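Local coordinates for putative diflavin flavoprotein A 3 (Synechocystis sp., PDB 6H0C) that probably passes electrons from NADH to oxygen, reducing it to water, its flavodiiron core joining a metallo-beta-lactamase-like domain to a flavodoxin-like domain, at residues A[9-14]-A[163-168]; A[14-19]-A[40-45]; A[44-49]-A[140-145]. One frame throughout, in Å; residues are numbered along the deposited sequence.

Contact 1: A[9-14]-A[163-168]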
ATOM      1  N   PRO A   9     -14.349  -4.819 -21.769  1.00 31.56           N
ATOM      2  CA  PRO A   9     -13.444  -5.889 -22.210  1.00 30.62           C
ATOM      3  C   PRO A   9     -12.093  -5.290 -22.582  1.00 29.81           C
ATOM      4  O   PRO A   9     -12.071  -4.277 -23.272  1.00 40.54           O
ATOM      5  CB  PRO A   9     -14.157  -6.479 -23.431  1.00 31.84           C
ATOM      6  CG  PRO A   9     -15.016  -5.367 -23.933  1.00 35.22           C
ATOM      7  CD  PRO A   9     -15.446  -4.583 -22.726  1.00 32.11           C
ATOM      8  N   ILE A  10     -10.991  -5.876 -22.136  1.00 28.83           N
ATOM      9  CA  ILE A  10      -9.696  -5.221 -22.326  1.00 31.15           C
ATOM     10  C   ILE A  10      -8.684  -6.091 -23.062  1.00 30.31           C
ATOM     11  O   ILE A  10      -7.663  -5.603 -23.522  1.00 34.97           O
ATOM     12  CB  ILE A  10      -9.084  -4.777 -20.968  1.00 29.68           C
ATOM     13  CG1 ILE A  10      -8.852  -5.975 -20.050  1.00 28.49           C
ATOM     14  CG2 ILE A  10      -9.976  -3.740 -20.285  1.00 30.13           C
ATOM     15  CD1 ILE A  10      -8.074  -5.614 -18.794  1.00 32.02           C
ATOM     16  N   ALA A  11      -8.973  -7.380 -23.170  1.00 27.49           N
ATOM     17  CA  ALA A  11      -8.109  -8.316 -23.883  1.00 27.22           C
ATOM     18  C   ALA A  11      -8.871  -9.633 -23.992  1.00 27.87           C
ATOM     19  O   ALA A  11      -9.969  -9.744 -23.444  1.00 28.83           O
ATOM     20  CB  ALA A  11      -6.776  -8.493 -23.160  1.00 25.21           C
ATOM     21  N   VAL A  12      -8.318 -10.621 -24.694  1.00 31.06           N
ATOM     22  CA  VAL A  12      -9.045 -11.879 -24.873  1.00 34.77           C
ATOM     23  C   VAL A  12      -9.387 -12.489 -23.520  1.00 32.41           C
ATOM     24  O   VAL A  12      -8.529 -12.602 -22.639  1.00 30.21           O
ATOM     25  CB  VAL A  12      -8.262 -12.916 -25.716  1.00 33.35           C
ATOM     26  CG1 VAL A  12      -8.178 -12.464 -27.156  1.00 39.82           C
ATOM     27  CG2 VAL A  12      -6.877 -13.148 -25.148  1.00 37.98           C
ATOM     28  N   ASP A  13     -10.659 -12.851 -23.362  1.00 30.65           N
ATOM     29  CA  ASP A  13     -11.160 -13.481 -22.144  1.00 31.31           C
ATOM     30  C   ASP A  13     -11.060 -12.577 -20.911  1.00 30.00           C
ATOM     31  O   ASP A  13     -11.306 -13.024 -19.791  1.00 31.51           O
ATOM     32  CB  ASP A  13     -10.406 -14.790 -21.880  1.00 34.07           C
ATOM     33  CG  ASP A  13     -10.435 -15.727 -23.076  1.00 36.45           C
ATOM     34  OD1 ASP A  13     -11.537 -15.973 -23.616  1.00 35.96           O
ATOM     35  OD2 ASP A  13      -9.350 -16.195 -23.486  1.00 34.72           O
ATOM     36  N   THR A  14     -10.726 -11.309 -21.113  1.00 26.69           N
ATOM     37  CA  THR A  14     -10.417 -10.448 -19.980  1.00 27.95           C
ATOM     38  C   THR A  14     -11.265  -9.184 -19.925  1.00 30.68           C
ATOM     39  O   THR A  14     -11.363  -8.428 -20.898  1.00 28.36           O
ATOM     40  CB  THR A  14      -8.936 -10.034 -19.986  1.00 32.95           C
ATOM     41  OG1 THR A  14      -8.105 -11.183 -20.218  1.00 29.69           O
ATOM     42  CG2 THR A  14      -8.569  -9.384 -18.653  1.00 34.48           C
ATOM     43  N   PRO A 163       0.687 -14.212 -19.880  1.00 33.93           N
ATOM     44  CA  PRO A 163       1.424 -14.198 -21.146  1.00 31.54           C
ATOM     45  C   PRO A 163       0.506 -14.198 -22.370  1.00 32.32           C
ATOM     46  O   PRO A 163       0.924 -13.754 -23.435  1.00 34.02           O
ATOM     47  CB  PRO A 163       2.256 -15.483 -21.078  1.00 29.96           C
ATOM     48  CG  PRO A 163       1.512 -16.370 -20.130  1.00 30.44           C
ATOM     49  CD  PRO A 163       0.928 -15.443 -19.109  1.00 30.99           C
ATOM     50  N   ARG A 164      -0.725 -14.673 -22.227  1.00 30.16           N
ATOM     51  CA  ARG A 164      -1.657 -14.691 -23.361  1.00 31.58           C
ATOM     52  C   ARG A 164      -2.024 -13.275 -23.824  1.00 35.71           C
ATOM     53  O   ARG A 164      -2.145 -13.010 -25.018  1.00 34.74           O
ATOM     54  CB  ARG A 164      -2.930 -15.466 -22.996  1.00 30.37           C
ATOM     55  CG  ARG A 164      -4.014 -15.445 -24.074  1.00 33.65           C
ATOM     56  CD  ARG A 164      -3.520 -16.077 -25.386  1.00 37.61           C
ATOM     57  NE  ARG A 164      -4.537 -16.045 -26.442  1.00 40.66           N
ATOM     58  CZ  ARG A 164      -4.641 -15.077 -27.347  1.00 42.73           C
ATOM     59  NH1 ARG A 164      -3.790 -14.058 -27.332  1.00 46.45           N
ATOM     60  NH2 ARG A 164      -5.598 -15.124 -28.269  1.00 40.38           N
ATOM     61  N   THR A 165      -2.192 -12.370 -22.864  1.00 34.75           N
ATOM     62  CA  THR A 165      -2.671 -11.018 -23.135  1.00 32.06           C
ATOM     63  C   THR A 165      -1.581  -9.964 -22.951  1.00 32.16           C
ATOM     64  O   THR A 165      -1.792  -8.785 -23.259  1.00 27.58           O
ATOM     65  CB  THR A 165      -3.846 -10.658 -22.209  1.00 32.33           C
ATOM     66  OG1 THR A 165      -3.413 -10.766 -20.842  1.00 28.29           O
ATOM     67  CG2 THR A 165      -5.023 -11.599 -22.440  1.00 30.18           C
ATOM     68  N   GLU A 166      -0.431 -10.401 -22.433  1.00 28.28           N
ATOM     69  CA  GLU A 166       0.695  -9.523 -22.138  1.00 27.19           C
ATOM     70  C   GLU A 166       0.318  -8.444 -21.127  1.00 29.74           C
ATOM     71  O   GLU A 166       0.839  -7.326 -21.158  1.00 26.40           O
ATOM     72  CB  GLU A 166       1.225  -8.895 -23.421  1.00 31.23           C
ATOM     73  CG  GLU A 166       2.002  -9.887 -24.258  1.00 38.10           C
ATOM     74  CD  GLU A 166       2.030  -9.516 -25.709  1.00 47.31           C
ATOM     75  OE1 GLU A 166       1.006  -8.995 -26.209  1.00 55.90           O
ATOM     76  OE2 GLU A 166       3.078  -9.746 -26.340  1.00 52.53           O
ATOM     77  N   ILE A 167      -0.600  -8.786 -20.235  1.00 26.69           N
ATOM     78  CA  ILE A 167      -0.973  -7.887 -19.163  1.00 27.09           C
ATOM     79  C   ILE A 167      -0.230  -8.272 -17.895  1.00 27.46           C
ATOM     80  O   ILE A 167      -0.198  -9.442 -17.505  1.00 27.56           O
ATOM     81  CB  ILE A 167      -2.483  -7.908 -18.887  1.00 23.01           C
ATOM     82  CG1 ILE A 167      -3.259  -7.465 -20.127  1.00 24.03           C
ATOM     83  CG2 ILE A 167      -2.811  -7.021 -17.689  1.00 20.94           C
ATOM     84  CD1 ILE A 167      -4.771  -7.650 -19.989  1.00 26.11           C
ATOM     85  N   LEU A 168       0.380  -7.275 -17.269  1.00 25.44           N
ATOM     86  CA  LEU A 168       0.907  -7.410 -15.919  1.00 22.67           C
ATOM     87  C   LEU A 168      -0.099  -6.786 -14.955  1.00 23.07           C
ATOM     88  O   LEU A 168      -0.416  -5.598 -15.050  1.00 23.94           O
ATOM     89  CB  LEU A 168       2.273  -6.732 -15.810  1.00 28.09           C
ATOM     90  CG  LEU A 168       3.140  -6.999 -14.587  1.00 33.48           C
ATOM     91  CD1 LEU A 168       3.524  -8.473 -14.518  1.00 29.61           C
ATOM     92  CD2 LEU A 168       4.373  -6.118 -14.646  1.00 32.44           C
TER
HETATM   93  O   HOH W   1      -5.400 -11.172 -19.073  1.00 28.36           O
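Thr-165 packs its methyl into the turn that follows strand 4-11, between Ala-11 and Val-12. Its CB already lies 3.8 Å from Ala-11 CB. Beyond CB the side chain divides, and chi1 of 59° puts OG1 between the backbone N and the carbonyl carbon while CG2 lies beside the N, facing the turn. Thr-165 CG2 approaches Ala-11 CB to 3.6 Å and Val-12 CG2 to the same 3.6 Å. Thr-165 OG1 turns to a water at 2.7 Å, and that water donates to Thr-14 OG1 at 2.9 Å. Thr-14 OG1 in turn gives its hydrogen to Val-12 O, within the type II turn from Ala-11 to Thr-14, which Thr-14 N closes on Ala-11 O; the donor stands 46° out of the carbonyl plane of Val-12. To one side Val-12 CG2 sits over the centre of the Arg-164 guanidinium, 3.7 Å from CZ, the two side chains crossing at about a right angle. To the other, Ile-167 CD1 meets Ala-11 CB at 3.8 Å and reaches Ile-10 CD1. The contact therefore joins the edge strand of the seven-stranded sheet, with its classic beta bulge at Ile-10 and Ala-11, to the start of strand 167-171 in the second sheet of the metallo-beta-lactamase-like sandwich. With no direct hydrogen bond between the segments, their cohesion rests on methyl packing, a hydrocarbon cover over one charged plane, and a single bridging water.

Contact 2: A[14-19]-A[40-45]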
ATOM      1  N   THR A  14     -10.726 -11.309 -21.113  1.00 26.69           N
ATOM      2  CA  THR A  14     -10.417 -10.448 -19.980  1.00 27.95           C
ATOM      3  C   THR A  14     -11.265  -9.184 -19.925  1.00 30.68           C
ATOM      4  O   THR A  14     -11.363  -8.428 -20.898  1.00 28.36           O
ATOM      5  CB  THR A  14      -8.936 -10.034 -19.986  1.00 32.95           C
ATOM      6  OG1 THR A  14      -8.105 -11.183 -20.218  1.00 29.69           O
ATOM      7  CG2 THR A  14      -8.569  -9.384 -18.653  1.00 34.48           C
ATOM      8  N   THR A  15     -11.849  -8.951 -18.755  1.00 29.37           N
ATOM      9  CA  THR A  15     -12.712  -7.804 -18.531  1.00 28.59           C
ATOM     10  C   THR A  15     -12.278  -7.032 -17.289  1.00 29.73           C
ATOM     11  O   THR A  15     -11.878  -7.639 -16.292  1.00 27.60           O
ATOM     12  CB  THR A  15     -14.170  -8.249 -18.363  1.00 35.07           C
ATOM     13  OG1 THR A  15     -14.524  -9.118 -19.450  1.00 42.34           O
ATOM     14  CG2 THR A  15     -15.109  -7.044 -18.324  1.00 29.41           C
ATOM     15  N   VAL A  16     -12.342  -5.701 -17.349  1.00 26.32           N
ATOM     16  CA  VAL A  16     -12.132  -4.893 -16.145  1.00 25.92           C
ATOM     17  C   VAL A  16     -13.458  -4.368 -15.578  1.00 26.53           C
ATOM     18  O   VAL A  16     -14.382  -4.000 -16.314  1.00 28.08           O
ATOM     19  CB  VAL A  16     -11.190  -3.699 -16.395  1.00 21.50           C
ATOM     20  CG1 VAL A  16     -11.844  -2.685 -17.320  1.00 21.52           C
ATOM     21  CG2 VAL A  16     -10.832  -3.039 -15.077  1.00 22.30           C
ATOM     22  N   PHE A  17     -13.551  -4.377 -14.258  1.00 22.46           N
ATOM     23  CA  PHE A  17     -14.670  -3.774 -13.544  1.00 25.43           C
ATOM     24  C   PHE A  17     -14.104  -2.632 -12.722  1.00 25.60           C
ATOM     25  O   PHE A  17     -13.467  -2.879 -11.695  1.00 26.86           O
ATOM     26  CB  PHE A  17     -15.372  -4.790 -12.622  1.00 28.99           C
ATOM     27  CG  PHE A  17     -16.090  -5.895 -13.346  1.00 28.66           C
ATOM     28  CD1 PHE A  17     -17.474  -5.914 -13.399  1.00 29.86           C
ATOM     29  CD2 PHE A  17     -15.387  -6.920 -13.961  1.00 27.59           C
ATOM     30  CE1 PHE A  17     -18.154  -6.934 -14.068  1.00 30.63           C
ATOM     31  CE2 PHE A  17     -16.056  -7.942 -14.631  1.00 28.17           C
ATOM     32  CZ  PHE A  17     -17.447  -7.945 -14.682  1.00 26.78           C
ATOM     33  N   ARG A  18     -14.294  -1.393 -13.162  1.00 25.70           N
ATOM     34  CA  ARG A  18     -13.765  -0.262 -12.404  1.00 26.33           C
ATOM     35  C   ARG A  18     -14.841   0.308 -11.485  1.00 27.87           C
ATOM     36  O   ARG A  18     -15.784   0.948 -11.948  1.00 30.00           O
ATOM     37  CB  ARG A  18     -13.222   0.834 -13.335  1.00 22.80           C
ATOM     38  CG  ARG A  18     -12.223   0.328 -14.377  1.00 27.22           C
ATOM     39  CD  ARG A  18     -11.259   1.416 -14.818  1.00 30.20           C
ATOM     40  NE  ARG A  18     -11.957   2.613 -15.277  1.00 28.75           N
ATOM     41  CZ  ARG A  18     -11.464   3.846 -15.188  1.00 30.55           C
ATOM     42  NH1 ARG A  18     -12.178   4.879 -15.625  1.00 28.09           N
ATOM     43  NH2 ARG A  18     -10.257   4.048 -14.660  1.00 26.17           N
ATOM     44  N   SER A  19     -14.708   0.057 -10.184  1.00 23.09           N
ATOM     45  CA  SER A  19     -15.563   0.716  -9.200  1.00 27.35           C
ATOM     46  C   SER A  19     -15.099   2.159  -9.061  1.00 32.19           C
ATOM     47  O   SER A  19     -13.977   2.420  -8.614  1.00 31.08           O
ATOM     48  CB  SER A  19     -15.516  -0.001  -7.856  1.00 24.70           C
ATOM     49  OG  SER A  19     -15.992  -1.331  -7.988  1.00 25.22           O
ATOM     50  N   ASN A  40      -9.976  -1.117  -9.216  1.00 21.16           N
ATOM     51  CA  ASN A  40     -10.096  -1.975 -10.389  1.00 23.09           C
ATOM     52  C   ASN A  40     -10.058  -3.476 -10.080  1.00 25.04           C
ATOM     53  O   ASN A  40      -9.121  -3.963  -9.462  1.00 25.75           O
ATOM     54  CB  ASN A  40      -8.995  -1.624 -11.394  1.00 22.37           C
ATOM     55  CG  ASN A  40      -9.040  -0.169 -11.821  1.00 24.50           C
ATOM     56  OD1 ASN A  40     -10.110   0.450 -11.831  1.00 25.48           O
ATOM     57  ND2 ASN A  40      -7.879   0.389 -12.171  1.00 21.33           N
ATOM     58  N   SER A  41     -11.092  -4.193 -10.515  1.00 21.67           N
ATOM     59  CA  SER A  41     -11.134  -5.654 -10.448  1.00 23.19           C
ATOM     60  C   SER A  41     -11.068  -6.225 -11.856  1.00 25.84           C
ATOM     61  O   SER A  41     -11.566  -5.611 -12.795  1.00 26.12           O
ATOM     62  CB  SER A  41     -12.408  -6.140  -9.759  1.00 23.56           C
ATOM     63  OG  SER A  41     -12.690  -5.383  -8.594  1.00 27.99           O
ATOM     64  N   TYR A  42     -10.476  -7.404 -12.008  1.00 25.56           N
ATOM     65  CA  TYR A  42     -10.308  -8.000 -13.335  1.00 22.50           C
ATOM     66  C   TYR A  42     -10.832  -9.430 -13.387  1.00 26.05           C
ATOM     67  O   TYR A  42     -10.653 -10.216 -12.456  1.00 28.43           O
ATOM     68  CB  TYR A  42      -8.836  -7.967 -13.753  1.00 20.08           C
ATOM     69  CG  TYR A  42      -8.252  -6.570 -13.743  1.00 23.95           C
ATOM     70  CD1 TYR A  42      -7.665  -6.051 -12.588  1.00 22.01           C
ATOM     71  CD2 TYR A  42      -8.305  -5.755 -14.879  1.00 22.53           C
ATOM     72  CE1 TYR A  42      -7.132  -4.770 -12.563  1.00 19.95           C
ATOM     73  CE2 TYR A  42      -7.772  -4.461 -14.862  1.00 21.92           C
ATOM     74  CZ  TYR A  42      -7.191  -3.981 -13.698  1.00 21.29           C
ATOM     75  OH  TYR A  42      -6.654  -2.715 -13.664  1.00 21.15           O
ATOM     76  N   LEU A  43     -11.490  -9.759 -14.489  1.00 26.31           N
ATOM     77  CA  LEU A  43     -12.019 -11.095 -14.689  1.00 24.02           C
ATOM     78  C   LEU A  43     -11.394 -11.744 -15.922  1.00 29.19           C
ATOM     79  O   LEU A  43     -11.520 -11.227 -17.040  1.00 30.72           O
ATOM     80  CB  LEU A  43     -13.536 -11.044 -14.827  1.00 23.22           C
ATOM     81  CG  LEU A  43     -14.248 -12.385 -14.896  1.00 25.31           C
ATOM     82  CD1 LEU A  43     -14.122 -13.105 -13.571  1.00 26.55           C
ATOM     83  CD2 LEU A  43     -15.697 -12.153 -15.249  1.00 28.48           C
ATOM     84  N   ILE A  44     -10.681 -12.846 -15.707  1.00 25.62           N
ATOM     85  CA  ILE A  44     -10.256 -13.694 -16.806  1.00 25.41           C
ATOM     86  C   ILE A  44     -11.156 -14.914 -16.836  1.00 30.30           C
ATOM     87  O   ILE A  44     -11.211 -15.692 -15.881  1.00 29.08           O
ATOM     88  CB  ILE A  44      -8.798 -14.154 -16.691  1.00 29.70           C
ATOM     89  CG1 ILE A  44      -7.851 -12.964 -16.561  1.00 26.72           C
ATOM     90  CG2 ILE A  44      -8.409 -14.982 -17.915  1.00 29.39           C
ATOM     91  CD1 ILE A  44      -6.399 -13.373 -16.369  1.00 22.52           C
ATOM     92  N   SER A  45     -11.871 -15.078 -17.935  1.00 33.68           N
ATOM     93  CA  SER A  45     -12.804 -16.175 -18.042  1.00 33.74           C
ATOM     94  C   SER A  45     -12.408 -17.097 -19.185  1.00 33.37           C
ATOM     95  O   SER A  45     -12.768 -16.864 -20.333  1.00 30.77           O
ATOM     96  CB  SER A  45     -14.214 -15.640 -18.242  1.00 33.98           C
ATOM     97  OG  SER A  45     -15.150 -16.695 -18.152  1.00 49.62           O
TER
HETATM   98  O   HOH W   2     -13.818 -11.766 -18.700  1.00 29.57           O
HETATM   99  O   HOH W   3     -14.341  -2.995  -9.062  1.00 31.90           O
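Val-16 and Tyr-42, a non-hydrogen-bonded antiparallel pair, make the tight spot: Val-16 CG2 comes to 3.4 Å from Tyr-42 CE2. The two side chains run side by side in the same direction, and chi1 of 68° on Val-16 sends CG1 between the backbone N and carbonyl carbon, leaving CG2 opposite the N and beside the tyrosine. On the same face Asn-40 OD1 lies 3.3 Å from both CG and CD of Arg-18. The polar ends of these buried side chains find partners beyond the two strands: Arg-18 NH1 bonds Gln-6, Asn-40 OD1 bonds Thr-38, and Tyr-42 OH bonds Pro-227 O. These are neighbouring strands of the seven-stranded mixed sheet in the metallo-beta-lactamase-like domain, the axes of the two segments at 159°, that is, antiparallel. The Tyr-42 face turns to the second sheet, where Phe-169 meets the tyrosine ring edge-to-face, and the Phe-17 face turns to helix 60-70, where Phe-63 and Leu-67 pack. Four backbone bonds hold the register; the straightest, Phe-17 N to Ser-41 O, is 2.8 Å long with 179° at the hydrogen. Packing is looser on the Phe-17 face, where Phe-17 CE2 stays 4.0 Å from Leu-43 CB. Towards partly exposed Thr-15, water takes over: one molecule lies 2.8 Å from Thr-15 OG1 and donates to Leu-43 O. At the other end, among buried residues, a second donates to Phe-17 O and Ser-41 OG and bonds Ser-19 OG.

Contact 3: A[44-49]-A[140-145]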
ATOM      1  N   ILE A  44     -10.681 -12.846 -15.707  1.00 25.62           N
ATOM      2  CA  ILE A  44     -10.256 -13.694 -16.806  1.00 25.41           C
ATOM      3  C   ILE A  44     -11.156 -14.914 -16.836  1.00 30.30           C
ATOM      4  O   ILE A  44     -11.211 -15.692 -15.881  1.00 29.08           O
ATOM      5  CB  ILE A  44      -8.798 -14.154 -16.691  1.00 29.70           C
ATOM      6  CG1 ILE A  44      -7.851 -12.964 -16.561  1.00 26.72           C
ATOM      7  CG2 ILE A  44      -8.409 -14.982 -17.915  1.00 29.39           C
ATOM      8  CD1 ILE A  44      -6.399 -13.373 -16.369  1.00 22.52           C
ATOM      9  N   SER A  45     -11.871 -15.078 -17.935  1.00 33.68           N
ATOM     10  CA  SER A  45     -12.804 -16.175 -18.042  1.00 33.74           C
ATOM     11  C   SER A  45     -12.408 -17.097 -19.185  1.00 33.37           C
ATOM     12  O   SER A  45     -12.768 -16.864 -20.333  1.00 30.77           O
ATOM     13  CB  SER A  45     -14.214 -15.640 -18.242  1.00 33.98           C
ATOM     14  OG  SER A  45     -15.150 -16.695 -18.152  1.00 49.62           O
ATOM     15  N   ALA A  46     -11.647 -18.135 -18.868  1.00 32.13           N
ATOM     16  CA  ALA A  46     -11.212 -19.087 -19.882  1.00 33.47           C
ATOM     17  C   ALA A  46     -11.753 -20.449 -19.516  1.00 35.88           C
ATOM     18  O   ALA A  46     -12.912 -20.552 -19.117  1.00 38.84           O
ATOM     19  CB  ALA A  46      -9.708 -19.114 -19.986  1.00 35.12           C
ATOM     20  N   ASP A  47     -10.924 -21.487 -19.634  1.00 36.61           N
ATOM     21  CA  ASP A  47     -11.305 -22.812 -19.139  1.00 37.23           C
ATOM     22  C   ASP A  47     -11.610 -22.738 -17.650  1.00 38.63           C
ATOM     23  O   ASP A  47     -12.523 -23.401 -17.150  1.00 38.85           O
ATOM     24  CB  ASP A  47     -10.210 -23.841 -19.398  1.00 40.25           C
ATOM     25  CG  ASP A  47      -9.967 -24.072 -20.872  1.00 44.20           C
ATOM     26  OD1 ASP A  47     -10.848 -23.730 -21.693  1.00 45.26           O
ATOM     27  OD2 ASP A  47      -8.886 -24.599 -21.203  1.00 50.82           O
ATOM     28  N   LYS A  48     -10.832 -21.926 -16.942  1.00 32.85           N
ATOM     29  CA  LYS A  48     -11.145 -21.603 -15.566  1.00 34.51           C
ATOM     30  C   LYS A  48     -11.390 -20.108 -15.451  1.00 32.72           C
ATOM     31  O   LYS A  48     -10.973 -19.337 -16.311  1.00 35.71           O
ATOM     32  CB  LYS A  48     -10.033 -22.072 -14.638  1.00 36.24           C
ATOM     33  CG  LYS A  48     -10.002 -23.584 -14.554  1.00 41.50           C
ATOM     34  CD  LYS A  48      -9.193 -24.100 -13.402  1.00 48.50           C
ATOM     35  CE  LYS A  48      -9.464 -25.573 -13.232  1.00 53.47           C
ATOM     36  NZ  LYS A  48     -10.934 -25.794 -13.140  1.00 58.66           N
ATOM     37  N   ILE A  49     -12.097 -19.712 -14.400  1.00 31.02           N
ATOM     38  CA  ILE A  49     -12.493 -18.322 -14.225  1.00 32.56           C
ATOM     39  C   ILE A  49     -11.843 -17.742 -12.986  1.00 30.65           C
ATOM     40  O   ILE A  49     -11.967 -18.300 -11.893  1.00 31.20           O
ATOM     41  CB  ILE A  49     -14.019 -18.186 -14.114  1.00 32.37           C
ATOM     42  CG1 ILE A  49     -14.678 -18.745 -15.377  1.00 35.86           C
ATOM     43  CG2 ILE A  49     -14.407 -16.734 -13.869  1.00 28.50           C
ATOM     44  CD1 ILE A  49     -16.180 -18.725 -15.337  1.00 41.88           C
ATOM     45  N   ARG A 140      -6.394 -21.959 -22.317  1.00 39.30           N
ATOM     46  CA  ARG A 140      -6.431 -21.032 -23.444  1.00 36.93           C
ATOM     47  C   ARG A 140      -5.233 -20.075 -23.474  1.00 42.38           C
ATOM     48  O   ARG A 140      -5.330 -18.955 -23.989  1.00 45.20           O
ATOM     49  CB  ARG A 140      -7.747 -20.241 -23.426  1.00 33.37           C
ATOM     50  CG  ARG A 140      -8.844 -20.883 -24.264  1.00 45.14           C
ATOM     51  CD  ARG A 140     -10.161 -21.042 -23.520  1.00 47.15           C
ATOM     52  NE  ARG A 140     -10.975 -19.836 -23.576  1.00 45.41           N
ATOM     53  CZ  ARG A 140     -12.279 -19.805 -23.329  1.00 44.77           C
ATOM     54  NH1 ARG A 140     -12.930 -20.917 -23.020  1.00 46.95           N
ATOM     55  NH2 ARG A 140     -12.934 -18.655 -23.391  1.00 37.91           N
ATOM     56  N   GLY A 141      -4.102 -20.526 -22.933  1.00 38.93           N
ATOM     57  CA  GLY A 141      -2.871 -19.755 -22.980  1.00 36.63           C
ATOM     58  C   GLY A 141      -2.669 -18.810 -21.804  1.00 38.89           C
ATOM     59  O   GLY A 141      -1.609 -18.188 -21.685  1.00 35.06           O
ATOM     60  N   HIS A 142      -3.683 -18.690 -20.946  1.00 31.50           N
ATOM     61  CA  HIS A 142      -3.582 -17.852 -19.753  1.00 31.56           C
ATOM     62  C   HIS A 142      -2.876 -18.620 -18.639  1.00 35.06           C
ATOM     63  O   HIS A 142      -3.494 -18.966 -17.622  1.00 34.68           O
ATOM     64  CB  HIS A 142      -4.969 -17.393 -19.270  1.00 31.91           C
ATOM     65  CG  HIS A 142      -5.767 -16.651 -20.304  1.00 35.39           C
ATOM     66  ND1 HIS A 142      -5.694 -15.284 -20.466  1.00 31.61           N
ATOM     67  CD2 HIS A 142      -6.663 -17.092 -21.223  1.00 31.95           C
ATOM     68  CE1 HIS A 142      -6.506 -14.913 -21.443  1.00 32.46           C
ATOM     69  NE2 HIS A 142      -7.104 -15.991 -21.916  1.00 34.33           N
ATOM     70  N   GLU A 143      -1.594 -18.916 -18.831  1.00 33.71           N
ATOM     71  CA  GLU A 143      -0.843 -19.528 -17.748  1.00 35.37           C
ATOM     72  C   GLU A 143      -0.156 -18.429 -16.966  1.00 30.07           C
ATOM     73  O   GLU A 143       0.909 -17.941 -17.345  1.00 32.04           O
ATOM     74  CB  GLU A 143       0.175 -20.556 -18.233  1.00 41.80           C
ATOM     75  CG  GLU A 143       0.710 -21.371 -17.056  1.00 55.99           C
ATOM     76  CD  GLU A 143       1.651 -22.481 -17.462  1.00 74.87           C
ATOM     77  OE1 GLU A 143       1.923 -22.618 -18.676  1.00 85.22           O
ATOM     78  OE2 GLU A 143       2.120 -23.217 -16.562  1.00 76.53           O
ATOM     79  N   LEU A 144      -0.804 -18.042 -15.875  1.00 28.88           N
ATOM     80  CA  LEU A 144      -0.356 -16.941 -15.048  1.00 29.27           C
ATOM     81  C   LEU A 144       0.949 -17.272 -14.333  1.00 36.35           C
ATOM     82  O   LEU A 144       1.154 -18.401 -13.885  1.00 36.89           O
ATOM     83  CB  LEU A 144      -1.435 -16.586 -14.025  1.00 31.52           C
ATOM     84  CG  LEU A 144      -2.848 -16.399 -14.584  1.00 31.89           C
ATOM     85  CD1 LEU A 144      -3.824 -16.070 -13.447  1.00 29.75           C
ATOM     86  CD2 LEU A 144      -2.879 -15.330 -15.678  1.00 26.58           C
ATOM     87  N   THR A 145       1.830 -16.279 -14.238  1.00 33.17           N
ATOM     88  CA  THR A 145       3.018 -16.368 -13.396  1.00 32.80           C
ATOM     89  C   THR A 145       2.927 -15.318 -12.285  1.00 32.39           C
ATOM     90  O   THR A 145       2.534 -14.175 -12.531  1.00 28.70           O
ATOM     91  CB  THR A 145       4.310 -16.169 -14.212  1.00 32.22           C
ATOM     92  OG1 THR A 145       4.455 -17.257 -15.128  1.00 36.42           O
ATOM     93  CG2 THR A 145       5.526 -16.142 -13.298  1.00 33.70           C
TER
HETATM   94  O   HOH W   4      -6.705 -24.359 -23.255  1.00 47.37           O
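An inverse gamma turn centred on His-142, just ahead of strand 143-148, packs against the bend that leaves strand 37-45, with Ile-44 and Ala-46 lying against the imidazole. Ile-44 CG2 stands over one face of the ring, 3.9 Å from its centroid and 17° off the normal, a CH-pi contact displaced toward the ND1 side. Ala-46 CB comes to 3.9 Å from His-142 CD2. Deeper in, the ends of Ile-44 and Leu-144 slide past each other in opposite directions, CD1 to CD2 being 4.1 Å. Here the two sheets of the metallo-beta-lactamase-like sandwich meet at their periphery, strand 37-45 from the seven-stranded sheet and strand 143-148 from the five-stranded one. The imidazole is fixed in rotation at both nitrogens, ND1 bonding Asp-162 and NE2 bonding Asp-13. Two carboxylate partners would favour a doubly protonated, positive ring. Nearer the surface the kinked but far-reaching chain of Arg-140, with chi3 at 85°, lays its guanidinium against the backbone of Ala-46, whose CA sits over the centre of one face, 3.7 Å from CZ. Asp-47 OD1 comes in near the plane at the guanidinium edge, but its ion pair with Arg-140 NH1 is long, at 3.7 Å, and the carboxylate is turned 81° from the guanidinium plane. Arg-140 NH2 makes a further salt bridge, to Asp-13 OD1. A water accepts from Arg-140 N and donates to Asp-47 OD2 at 3.0 Å, linking exposed Arg-140 and Asp-47.

Overall arrangement
From the N terminus, the chain lays down edge strand 4-11, turns, and enters strand 14-21. The turn later closes the longest loop here, contact 1, when residues 163-168 return to it 149 residues on. Nested inside, contact 2 closes a short loop by pairing 14-19 with 40-45, and contact 3 closes a loop of 90 intervening residues between 44-49 and 140-145, beginning on the strand where contact 2 ends. Contact 2 stays within the seven-stranded sheet, whereas contacts 1 and 3 tie that sheet to the five-stranded one. Thr-14 is common to contacts 1 and 2, Ile-44 and Ser-45 to contacts 2 and 3; Asp-13 O, 2.8 Å from Ser-45 N, also joins contact 1 to the other two.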